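Long-range contacts in extracellular solute-binding protein family 1 (PDB 4R2F), which probably serves as the sugar-binding component of an ABC-type transporter and binds the disaccharide laminaribiose: residues 173-179 with 297-301; 192-196 with 248-252; 38-42 with 68-72. All blocks are in the same frame, centred on the assembly; numbering follows the deposited sequence.

From the N terminus, contact 3 closes first: 38-42 pairs with 68-72, closing a loop that holds helix 50-61 and joining the first two parallel strands of the sheet. The chain then runs to the other side of its own centre, where contact 1 opens at 173-179, the turn leading into helix 176-188 and its first residues, and closes at 297-301, after strand 291-294. Contact 2, 192-196 with 248-252, opens and closes within that span and ties the loops that follow helices 176-188 and 232-246. Contacts 1 and 2 touch, with Leu-179 CD2 3.8 Å from Phe-194 CE1. Contact 3 lies far from both, its centre about 49 Å from that of contact 1 and about 43 Å from that of contact 2.

Contact 1: 173-179 with 297-301; sequences PTDWASL and IAGPH
Ile-297 turns its side chain toward the start of helix 176-188 and forks around the turn that leads into it. With CG1 between the backbone N and the carbonyl carbon (chi1 63°), Ile-297 CD1 reaches Trp-176 CD1 at 3.8 Å and also meets Leu-179 CD2, while the other branch, Ile-297 CG2, lies 3.4 Å from Pro-173 O. Next along, Ala-298 makes both backbone hydrogen bonds of the contact, the evidence for a single beta bridge with Asp-175. Ala-298 N gives a nearly straight bond to Thr-174 O (2.9 Å, 172° at the hydrogen). Ala-298 O accepts from Trp-176 N at 3.2 Å, a more bent bond at 136°. This amide belongs to the first helical residue, directly after the N-cap Asp-175; Asp-175 OD1 takes the capping bond from Ser-178 N at 2.8 Å. The loop carbonyl and the cap thus each accept from an amide of the first turn. Gly-299 and Pro-300 then lie over one face of the Trp-176 indole as CH-pi donors: Gly-299 CA sits 3.9 Å from the centroid of the five-membered ring, almost directly over it, and Pro-300 CD stands above the six-membered ring, 3.5 Å from Trp-176 CE3. Replacing Trp-176 with an alanine would probably leave Gly-299 and Pro-300 without the flat surface they rest on and open a gap beside Ile-297 CD1. Around the contact, the indole stacks with Phe-240 of helix 232-246 and touches Met-212 of helix 204-215, whereas Pro-173, Leu-179 and Ile-297 all pack on Tyr-273 of strand 273-275, so that the loop 297-301 and the start of helix 176-188 are wedged among two helices and a strand.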
ATOM      1  N   PRO A 173     -21.523  -8.333  -1.674  1.00 37.73           N
ATOM      2  CA  PRO A 173     -21.352  -8.319  -3.121  1.00 33.47           C
ATOM      3  C   PRO A 173     -20.372  -9.359  -3.635  1.00 37.60           C
ATOM      4  O   PRO A 173     -19.392  -9.677  -2.948  1.00 35.43           O
ATOM      5  CB  PRO A 173     -20.791  -6.930  -3.387  1.00 32.84           C
ATOM      6  CG  PRO A 173     -21.156  -6.139  -2.213  1.00 36.30           C
ATOM      7  CD  PRO A 173     -21.104  -7.062  -1.069  1.00 37.93           C
ATOM      8  N   THR A 174     -20.640  -9.877  -4.838  1.00 38.16           N
ATOM      9  CA  THR A 174     -19.740 -10.814  -5.513  1.00 32.32           C
ATOM     10  C   THR A 174     -19.195 -10.217  -6.796  1.00 41.30           C
ATOM     11  O   THR A 174     -18.321 -10.803  -7.431  1.00 37.31           O
ATOM     12  CB  THR A 174     -20.474 -12.109  -5.865  1.00 42.56           C
ATOM     13  OG1 THR A 174     -21.608 -11.788  -6.671  1.00 42.40           O
ATOM     14  CG2 THR A 174     -20.939 -12.819  -4.597  1.00 44.17           C
ATOM     15  N   ASP A 175     -19.715  -9.052  -7.183  1.00 37.18           N
ATOM     16  CA  ASP A 175     -19.297  -8.401  -8.410  1.00 37.02           C
ATOM     17  C   ASP A 175     -19.724  -6.959  -8.407  1.00 34.96           C
ATOM     18  O   ASP A 175     -20.381  -6.516  -7.451  1.00 36.18           O
ATOM     19  CB  ASP A 175     -19.840  -9.142  -9.643  1.00 40.07           C
ATOM     20  CG  ASP A 175     -21.374  -9.248  -9.682  1.00 45.42           C
ATOM     21  OD1 ASP A 175     -22.131  -8.566  -8.950  1.00 38.94           O
ATOM     22  OD2 ASP A 175     -21.822 -10.051 -10.507  1.00 41.69           O
ATOM     23  N   TRP A 176     -19.354  -6.227  -9.457  1.00 33.87           N
ATOM     24  CA  TRP A 176     -19.619  -4.778  -9.509  1.00 41.13           C
ATOM     25  C   TRP A 176     -21.114  -4.467  -9.474  1.00 46.94           C
ATOM     26  O   TRP A 176     -21.540  -3.557  -8.775  1.00 42.27           O
ATOM     27  CB  TRP A 176     -18.965  -4.140 -10.737  1.00 36.47           C
ATOM     28  CG  TRP A 176     -17.478  -4.074 -10.632  1.00 29.93           C
ATOM     29  CD1 TRP A 176     -16.688  -4.728  -9.713  1.00 38.64           C
ATOM     30  CD2 TRP A 176     -16.582  -3.338 -11.468  1.00 33.41           C
ATOM     31  NE1 TRP A 176     -15.375  -4.411  -9.913  1.00 35.91           N
ATOM     32  CE2 TRP A 176     -15.274  -3.572 -10.990  1.00 34.24           C
ATOM     33  CE3 TRP A 176     -16.755  -2.488 -12.564  1.00 37.10           C
ATOM     34  CZ2 TRP A 176     -14.148  -2.993 -11.572  1.00 37.99           C
ATOM     35  CZ3 TRP A 176     -15.639  -1.907 -13.127  1.00 37.96           C
ATOM     36  CH2 TRP A 176     -14.352  -2.168 -12.634  1.00 45.71           C
ATOM     37  N   ALA A 177     -21.898  -5.244 -10.211  1.00 41.85           N
ATOM     38  CA  ALA A 177     -23.336  -5.047 -10.277  1.00 47.22           C
ATOM     39  C   ALA A 177     -23.949  -5.263  -8.902  1.00 38.12           C
ATOM     40  O   ALA A 177     -24.788  -4.487  -8.480  1.00 37.19           O
ATOM     41  CB  ALA A 177     -23.966  -5.988 -11.306  1.00 40.88           C
ATOM     42  N   SER A 178     -23.526  -6.301  -8.189  1.00 35.86           N
ATOM     43  CA  SER A 178     -24.047  -6.513  -6.854  1.00 33.25           C
ATOM     44  C   SER A 178     -23.512  -5.443  -5.852  1.00 38.66           C
ATOM     45  O   SER A 178     -24.224  -5.061  -4.938  1.00 38.82           O
ATOM     46  CB  SER A 178     -23.831  -7.964  -6.391  1.00 41.85           C
ATOM     47  OG  SER A 178     -22.460  -8.318  -6.264  1.00 34.10           O
ATOM     48  N   LEU A 179     -22.295  -4.929  -6.049  1.00 38.29           N
ATOM     49  CA  LEU A 179     -21.783  -3.835  -5.194  1.00 32.39           C
ATOM     50  C   LEU A 179     -22.681  -2.598  -5.286  1.00 31.93           C
ATOM     51  O   LEU A 179     -23.066  -2.003  -4.266  1.00 43.01           O
ATOM     52  CB  LEU A 179     -20.321  -3.488  -5.552  1.00 32.53           C
ATOM     53  CG  LEU A 179     -19.668  -2.223  -4.988  1.00 42.81           C
ATOM     54  CD1 LEU A 179     -19.792  -2.174  -3.486  1.00 59.18           C
ATOM     55  CD2 LEU A 179     -18.197  -2.140  -5.411  1.00 40.65           C
ATOM     56  N   ILE A 297     -14.277  -9.456  -5.404  1.00 28.51           N
ATOM     57  CA  ILE A 297     -15.411  -9.428  -6.320  1.00 28.95           C
ATOM     58  C   ILE A 297     -14.939  -9.439  -7.762  1.00 36.74           C
ATOM     59  O   ILE A 297     -13.829  -9.012  -8.086  1.00 30.67           O
ATOM     60  CB  ILE A 297     -16.280  -8.194  -6.109  1.00 33.45           C
ATOM     61  CG1 ILE A 297     -15.497  -6.900  -6.398  1.00 31.17           C
ATOM     62  CG2 ILE A 297     -16.824  -8.195  -4.671  1.00 30.43           C
ATOM     63  CD1 ILE A 297     -16.283  -5.651  -6.059  1.00 42.40           C
ATOM     64  N   ALA A 298     -15.820  -9.909  -8.627  1.00 27.98           N
ATOM     65  CA  ALA A 298     -15.523 -10.010 -10.043  1.00 38.35           C
ATOM     66  C   ALA A 298     -15.945  -8.749 -10.765  1.00 47.06           C
ATOM     67  O   ALA A 298     -16.994  -8.183 -10.485  1.00 34.20           O
ATOM     68  CB  ALA A 298     -16.241 -11.222 -10.636  1.00 40.63           C
ATOM     69  N   GLY A 299     -15.107  -8.314 -11.698  1.00 29.11           N
ATOM     70  CA  GLY A 299     -15.475  -7.255 -12.643  1.00 36.90           C
ATOM     71  C   GLY A 299     -16.531  -7.751 -13.628  1.00 37.07           C
ATOM     72  O   GLY A 299     -16.877  -8.945 -13.646  1.00 33.79           O
ATOM     73  N   PRO A 300     -17.065  -6.843 -14.451  1.00 36.59           N
ATOM     74  CA  PRO A 300     -18.177  -7.188 -15.333  1.00 34.86           C
ATOM     75  C   PRO A 300     -17.825  -8.206 -16.440  1.00 38.64           C
ATOM     76  O   PRO A 300     -18.714  -8.802 -16.995  1.00 43.50           O
ATOM     77  CB  PRO A 300     -18.590  -5.830 -15.924  1.00 35.60           C
ATOM     78  CG  PRO A 300     -17.385  -4.967 -15.783  1.00 42.02           C
ATOM     79  CD  PRO A 300     -16.687  -5.423 -14.545  1.00 40.88           C
ATOM     80  N   HIS A 301     -16.541  -8.414 -16.711  1.00 41.50           N
ATOM     81  CA  HIS A 301     -16.082  -9.432 -17.639  1.00 42.87           C
ATOM     82  C   HIS A 301     -15.543 -10.682 -16.921  1.00 44.96           C
ATOM     83  O   HIS A 301     -14.977 -11.550 -17.552  1.00 41.95           O
ATOM     84  CB  HIS A 301     -14.983  -8.846 -18.543  1.00 36.98           C
ATOM     85  CG  HIS A 301     -15.390  -7.592 -19.258  1.00 57.12           C
ATOM     86  ND1 HIS A 301     -16.246  -7.592 -20.337  1.00 61.56           N
ATOM     87  CD2 HIS A 301     -15.043  -6.299 -19.055  1.00 53.16           C
ATOM     88  CE1 HIS A 301     -16.410  -6.354 -20.769  1.00 64.93           C
ATOM     89  NE2 HIS A 301     -15.690  -5.550 -20.007  1.00 51.03           N
TER

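Contact 2: 192-196 with 248-252; sequences VGFAT and GVIDP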
ATOM      1  N   VAL A 192     -22.394   4.201   4.461  1.00 33.65           N
ATOM      2  CA  VAL A 192     -21.570   4.409   3.280  1.00 34.93           C
ATOM      3  C   VAL A 192     -21.287   3.075   2.641  1.00 33.71           C
ATOM      4  O   VAL A 192     -20.642   2.204   3.223  1.00 33.58           O
ATOM      5  CB  VAL A 192     -20.273   5.153   3.612  1.00 35.39           C
ATOM      6  CG1 VAL A 192     -19.345   5.184   2.402  1.00 29.76           C
ATOM      7  CG2 VAL A 192     -20.617   6.563   4.062  1.00 39.35           C
ATOM      8  N   GLY A 193     -21.766   2.926   1.423  1.00 35.49           N
ATOM      9  CA  GLY A 193     -21.645   1.663   0.702  1.00 33.41           C
ATOM     10  C   GLY A 193     -20.279   1.356   0.131  1.00 33.05           C
ATOM     11  O   GLY A 193     -20.015   0.223  -0.226  1.00 33.96           O
ATOM     12  N   PHE A 194     -19.412   2.364   0.016  1.00 33.94           N
ATOM     13  CA  PHE A 194     -18.058   2.135  -0.445  1.00 30.37           C
ATOM     14  C   PHE A 194     -17.164   3.237   0.110  1.00 26.37           C
ATOM     15  O   PHE A 194     -16.977   4.310  -0.509  1.00 33.36           O
ATOM     16  CB  PHE A 194     -18.017   2.065  -1.974  1.00 32.77           C
ATOM     17  CG  PHE A 194     -16.854   1.294  -2.527  1.00 42.94           C
ATOM     18  CD1 PHE A 194     -16.775  -0.077  -2.367  1.00 37.42           C
ATOM     19  CD2 PHE A 194     -15.877   1.927  -3.253  1.00 75.64           C
ATOM     20  CE1 PHE A 194     -15.719  -0.794  -2.885  1.00 39.61           C
ATOM     21  CE2 PHE A 194     -14.828   1.215  -3.786  1.00101.70           C
ATOM     22  CZ  PHE A 194     -14.740  -0.146  -3.591  1.00 61.48           C
ATOM     23  N   ALA A 195     -16.601   2.954   1.279  1.00 27.20           N
ATOM     24  CA  ALA A 195     -15.857   3.928   2.035  1.00 28.87           C
ATOM     25  C   ALA A 195     -14.474   4.029   1.453  1.00 32.09           C
ATOM     26  O   ALA A 195     -13.810   3.012   1.204  1.00 31.47           O
ATOM     27  CB  ALA A 195     -15.784   3.528   3.498  1.00 29.40           C
ATOM     28  N   THR A 196     -14.055   5.265   1.243  1.00 32.96           N
ATOM     29  CA  THR A 196     -12.714   5.570   0.769  1.00 27.33           C
ATOM     30  C   THR A 196     -12.361   6.999   1.213  1.00 38.19           C
ATOM     31  O   THR A 196     -13.125   7.626   1.932  1.00 33.58           O
ATOM     32  CB  THR A 196     -12.591   5.364  -0.750  1.00 34.93           C
ATOM     33  OG1 THR A 196     -11.209   5.316  -1.105  1.00 28.42           O
ATOM     34  CG2 THR A 196     -13.269   6.478  -1.518  1.00 29.74           C
ATOM     35  N   GLY A 248     -24.262   8.155  -4.715  1.00 33.33           N
ATOM     36  CA  GLY A 248     -24.001   8.373  -3.294  1.00 39.51           C
ATOM     37  C   GLY A 248     -23.566   7.123  -2.548  1.00 41.65           C
ATOM     38  O   GLY A 248     -23.682   7.061  -1.345  1.00 34.47           O
ATOM     39  N   VAL A 249     -23.107   6.107  -3.265  1.00 30.63           N
ATOM     40  CA  VAL A 249     -22.532   4.895  -2.638  1.00 33.77           C
ATOM     41  C   VAL A 249     -21.141   5.228  -2.098  1.00 24.01           C
ATOM     42  O   VAL A 249     -20.748   4.803  -1.005  1.00 32.83           O
ATOM     43  CB  VAL A 249     -22.479   3.743  -3.658  1.00 35.15           C
ATOM     44  CG1 VAL A 249     -21.689   2.546  -3.132  1.00 38.71           C
ATOM     45  CG2 VAL A 249     -23.904   3.349  -4.039  1.00 36.02           C
ATOM     46  N   ILE A 250     -20.395   5.981  -2.895  1.00 31.50           N
ATOM     47  CA  ILE A 250     -19.254   6.704  -2.382  1.00 31.61           C
ATOM     48  C   ILE A 250     -19.795   7.991  -1.777  1.00 31.52           C
ATOM     49  O   ILE A 250     -20.622   8.681  -2.387  1.00 34.42           O
ATOM     50  CB  ILE A 250     -18.208   6.965  -3.496  1.00 26.04           C
ATOM     51  CG1 ILE A 250     -17.527   5.631  -3.869  1.00 26.57           C
ATOM     52  CG2 ILE A 250     -17.189   7.993  -3.052  1.00 37.11           C
ATOM     53  CD1 ILE A 250     -16.549   5.701  -5.037  1.00 35.68           C
ATOM     54  N   ASP A 251     -19.308   8.290  -0.579  1.00 31.38           N
ATOM     55  CA  ASP A 251     -19.707   9.450   0.221  1.00 35.57           C
ATOM     56  C   ASP A 251     -19.258  10.681  -0.549  1.00 32.30           C
ATOM     57  O   ASP A 251     -18.105  10.738  -1.020  1.00 28.93           O
ATOM     58  CB  ASP A 251     -19.001   9.340   1.580  1.00 32.84           C
ATOM     59  CG  ASP A 251     -19.320  10.474   2.563  1.00 33.94           C
ATOM     60  OD1 ASP A 251     -19.642  11.626   2.195  1.00 29.67           O
ATOM     61  OD2 ASP A 251     -19.169  10.194   3.773  1.00 33.40           O
ATOM     62  N   PRO A 252     -20.159  11.666  -0.725  1.00 35.50           N
ATOM     63  CA  PRO A 252     -19.766  12.835  -1.503  1.00 36.94           C
ATOM     64  C   PRO A 252     -18.589  13.611  -0.898  1.00 35.00           C
ATOM     65  O   PRO A 252     -17.890  14.321  -1.635  1.00 34.15           O
ATOM     66  CB  PRO A 252     -21.045  13.698  -1.518  1.00 34.80           C
ATOM     67  CG  PRO A 252     -21.787  13.271  -0.301  1.00 38.96           C
ATOM     68  CD  PRO A 252     -21.541  11.787  -0.225  1.00 40.34           C
TER
HETATM   69  O   HOH W   1     -23.703   4.914   0.636  1.00 38.12           O
HETATM   70  O   HOH W   2     -16.892   6.964   0.340  1.00 27.17           O
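Phe-194 O and Asp-251 N are joined by a water that also reaches Thr-196 N: it donates to Phe-194 O at 2.8 Å, accepts from Asp-251 N at 2.9 Å, and takes a weak third bond from Thr-196 N. The motif on the second side is a Schellman motif ending helix 232-246, in which Gly-248 adopts positive phi (72°); Val-249 to Asp-251 lead on from it and run against the loop 192-196. A direct hydrogen bond crosses from Phe-194 N to Val-249 O, and its 129° angle at the hydrogen marks it as weak. A second water accepts from Gly-193 N and lies 2.9 Å from Gly-248 O. Gly-193 fits closely here, since a beta carbon would clash with Val-249 CG1. Val-249 CG1, anti to the backbone N (chi1 171°), lies 3.9 Å from Phe-194 CB. The side chains of Phe-194 and Ile-250 run side by side in the same direction, with Ile-250 CG1 near the plane of the ring at its edge; both also touch Leu-244 of helix 232-246. The Asp-251 carboxylate bonds mainly outside the contact, OD2 to Tyr-257 OH and Gln-265 NE2, and OD1 to Ala-253 N. Asp-251 OD2 still meets the loop, 3.9 Å from the methyl carbon Val-192 CG2.

Contact 3: 38-42 with 68-72; sequences GAIKF and SKATY
Ile-40 N gives an almost straight hydrogen bond to Lys-69 O (2.7 Å), the shortest of three that zip the two strands together in parallel. Ile-40 O then accepts from Thr-71 N at 2.8 Å, and Phe-42 N bonds to Thr-71 O at 2.9 Å. Ile-40 thus bonds to the residues on both sides of Ala-70, and Phe-42 to those on both sides of Tyr-72, Thr-71 and Gln-73, the staggered pattern of a parallel ladder. The strand axes run 25° apart, in keeping with a twisted sheet. Ala-70 CA adds a CA-H...O contact to Ile-40 O at 3.0 Å, within the same ladder. On one face of the sheet lie Ile-40, Ala-70, Phe-42 and Tyr-72. Both aromatic residues hold CG anti to the backbone N (chi1 178° for Phe-42), which sends their rings the same way, side by side. They meet rim to rim, Phe-42 CD2 lying 3.7 Å from Tyr-72 CD1, with planes 58° apart and neither ring over the other's face. The Tyr-72 hydroxyl finds its partners beyond the strand segments, in hydrogen bonds with Asp-44 OD2 and Asn-53 OD1. The other face carries Lys-41 and Thr-71, which lie side by side and point the same way, Lys-41 CG 3.7 Å from Thr-71 OG1, while Thr-71 CG2 meets Ala-39 CB. Strands 40-44 and 70-74 with helix 50-61 form a beta-alpha-beta unit. Tyr-72 packs on this connecting helix through Tyr-52 and Ala-56, Phe-42 and Ala-70 touch Phe-328 of helix 322-335, and the backbone of Lys-41 bonds to Ala-95 and Val-96, placing strand 40-44 between strands 70-74 and 96-97.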
ATOM      1  N   GLY A  38      28.170  10.085  13.175  1.00 67.85           N
ATOM      2  CA  GLY A  38      28.097   8.972  14.162  1.00 85.92           C
ATOM      3  C   GLY A  38      26.857   8.108  13.980  1.00110.83           C
ATOM      4  O   GLY A  38      26.954   6.947  13.600  1.00 59.62           O
ATOM      5  N   ALA A  39      25.681   8.683  14.215  1.00 51.56           N
ATOM      6  CA  ALA A  39      24.451   7.896  14.326  1.00 52.53           C
ATOM      7  C   ALA A  39      23.862   7.525  12.962  1.00 40.63           C
ATOM      8  O   ALA A  39      23.901   8.317  12.025  1.00 51.24           O
ATOM      9  CB  ALA A  39      23.417   8.646  15.149  1.00 63.09           C
ATOM     10  N   ILE A  40      23.312   6.321  12.853  1.00 40.17           N
ATOM     11  CA  ILE A  40      22.604   5.930  11.631  1.00 38.03           C
ATOM     12  C   ILE A  40      21.197   6.492  11.731  1.00 32.91           C
ATOM     13  O   ILE A  40      20.452   6.118  12.619  1.00 37.06           O
ATOM     14  CB  ILE A  40      22.579   4.386  11.425  1.00 35.74           C
ATOM     15  CG1 ILE A  40      23.963   3.891  10.981  1.00 44.47           C
ATOM     16  CG2 ILE A  40      21.517   3.949  10.419  1.00 46.40           C
ATOM     17  CD1 ILE A  40      24.549   4.612   9.786  1.00 61.28           C
ATOM     18  N   LYS A  41      20.850   7.402  10.821  1.00 33.06           N
ATOM     19  CA  LYS A  41      19.485   7.919  10.756  1.00 32.77           C
ATOM     20  C   LYS A  41      18.547   6.979  10.021  1.00 32.87           C
ATOM     21  O   LYS A  41      18.751   6.694   8.844  1.00 35.15           O
ATOM     22  CB  LYS A  41      19.458   9.283  10.072  1.00 33.74           C
ATOM     23  CG  LYS A  41      20.149  10.361  10.892  1.00 39.74           C
ATOM     24  CD  LYS A  41      20.303  11.626  10.078  1.00 42.94           C
ATOM     25  CE  LYS A  41      21.033  12.674  10.891  1.00 72.73           C
ATOM     26  NZ  LYS A  41      21.238  13.879  10.056  1.00 53.06           N
ATOM     27  N   PHE A  42      17.503   6.548  10.722  1.00 31.33           N
ATOM     28  CA  PHE A  42      16.452   5.721  10.162  1.00 32.41           C
ATOM     29  C   PHE A  42      15.173   6.534  10.102  1.00 32.10           C
ATOM     30  O   PHE A  42      14.687   7.023  11.122  1.00 35.02           O
ATOM     31  CB  PHE A  42      16.257   4.503  11.030  1.00 33.53           C
ATOM     32  CG  PHE A  42      15.159   3.579  10.572  1.00 24.72           C
ATOM     33  CD1 PHE A  42      15.132   3.084   9.278  1.00 29.11           C
ATOM     34  CD2 PHE A  42      14.193   3.155  11.462  1.00 29.13           C
ATOM     35  CE1 PHE A  42      14.131   2.230   8.884  1.00 27.29           C
ATOM     36  CE2 PHE A  42      13.199   2.279  11.083  1.00 34.87           C
ATOM     37  CZ  PHE A  42      13.154   1.827   9.791  1.00 27.79           C
ATOM     38  N   SER A  68      28.010   1.505  16.883  1.00 48.44           N
ATOM     39  CA  SER A  68      27.213   2.536  16.266  1.00 49.78           C
ATOM     40  C   SER A  68      25.844   2.504  16.894  1.00 49.79           C
ATOM     41  O   SER A  68      25.520   1.606  17.648  1.00 53.24           O
ATOM     42  CB  SER A  68      27.075   2.296  14.774  1.00 49.89           C
ATOM     43  OG  SER A  68      28.305   2.494  14.119  1.00 98.07           O
ATOM     44  N   LYS A  69      25.059   3.520  16.591  1.00 41.93           N
ATOM     45  CA  LYS A  69      23.723   3.686  17.152  1.00 48.69           C
ATOM     46  C   LYS A  69      22.825   4.162  15.983  1.00 35.45           C
ATOM     47  O   LYS A  69      23.350   4.592  14.929  1.00 36.31           O
ATOM     48  CB  LYS A  69      23.785   4.728  18.277  1.00 58.69           C
ATOM     49  CG  LYS A  69      24.816   5.814  17.984  1.00136.76           C
ATOM     50  CD  LYS A  69      25.049   6.777  19.126  1.00140.79           C
ATOM     51  CE  LYS A  69      26.308   7.583  18.851  1.00100.26           C
ATOM     52  NZ  LYS A  69      26.313   8.842  19.638  1.00164.26           N
ATOM     53  N   ALA A  70      21.508   4.099  16.180  1.00 37.10           N
ATOM     54  CA  ALA A  70      20.523   4.544  15.193  1.00 42.92           C
ATOM     55  C   ALA A  70      19.550   5.508  15.832  1.00 47.38           C
ATOM     56  O   ALA A  70      19.162   5.312  16.977  1.00 37.38           O
ATOM     57  CB  ALA A  70      19.746   3.352  14.651  1.00 36.71           C
ATOM     58  N   THR A  71      19.127   6.522  15.080  1.00 36.87           N
ATOM     59  CA  THR A  71      18.058   7.410  15.529  1.00 36.14           C
ATOM     60  C   THR A  71      16.816   7.117  14.687  1.00 38.97           C
ATOM     61  O   THR A  71      16.921   6.731  13.526  1.00 36.98           O
ATOM     62  CB  THR A  71      18.490   8.887  15.454  1.00 37.14           C
ATOM     63  OG1 THR A  71      18.791   9.253  14.100  1.00 43.32           O
ATOM     64  CG2 THR A  71      19.734   9.121  16.312  1.00 50.94           C
ATOM     65  N   TYR A  72      15.647   7.289  15.280  1.00 33.99           N
ATOM     66  CA  TYR A  72      14.382   7.040  14.609  1.00 30.61           C
ATOM     67  C   TYR A  72      13.656   8.339  14.364  1.00 46.42           C
ATOM     68  O   TYR A  72      13.533   9.164  15.252  1.00 33.17           O
ATOM     69  CB  TYR A  72      13.513   6.132  15.485  1.00 31.64           C
ATOM     70  CG  TYR A  72      12.190   5.666  14.892  1.00 26.54           C
ATOM     71  CD1 TYR A  72      12.114   4.484  14.168  1.00 32.39           C
ATOM     72  CD2 TYR A  72      11.015   6.364  15.122  1.00 36.04           C
ATOM     73  CE1 TYR A  72      10.916   4.019  13.649  1.00 32.79           C
ATOM     74  CE2 TYR A  72       9.807   5.909  14.604  1.00 37.83           C
ATOM     75  CZ  TYR A  72       9.770   4.728  13.869  1.00 31.58           C
ATOM     76  OH  TYR A  72       8.591   4.260  13.353  1.00 32.62           O
TER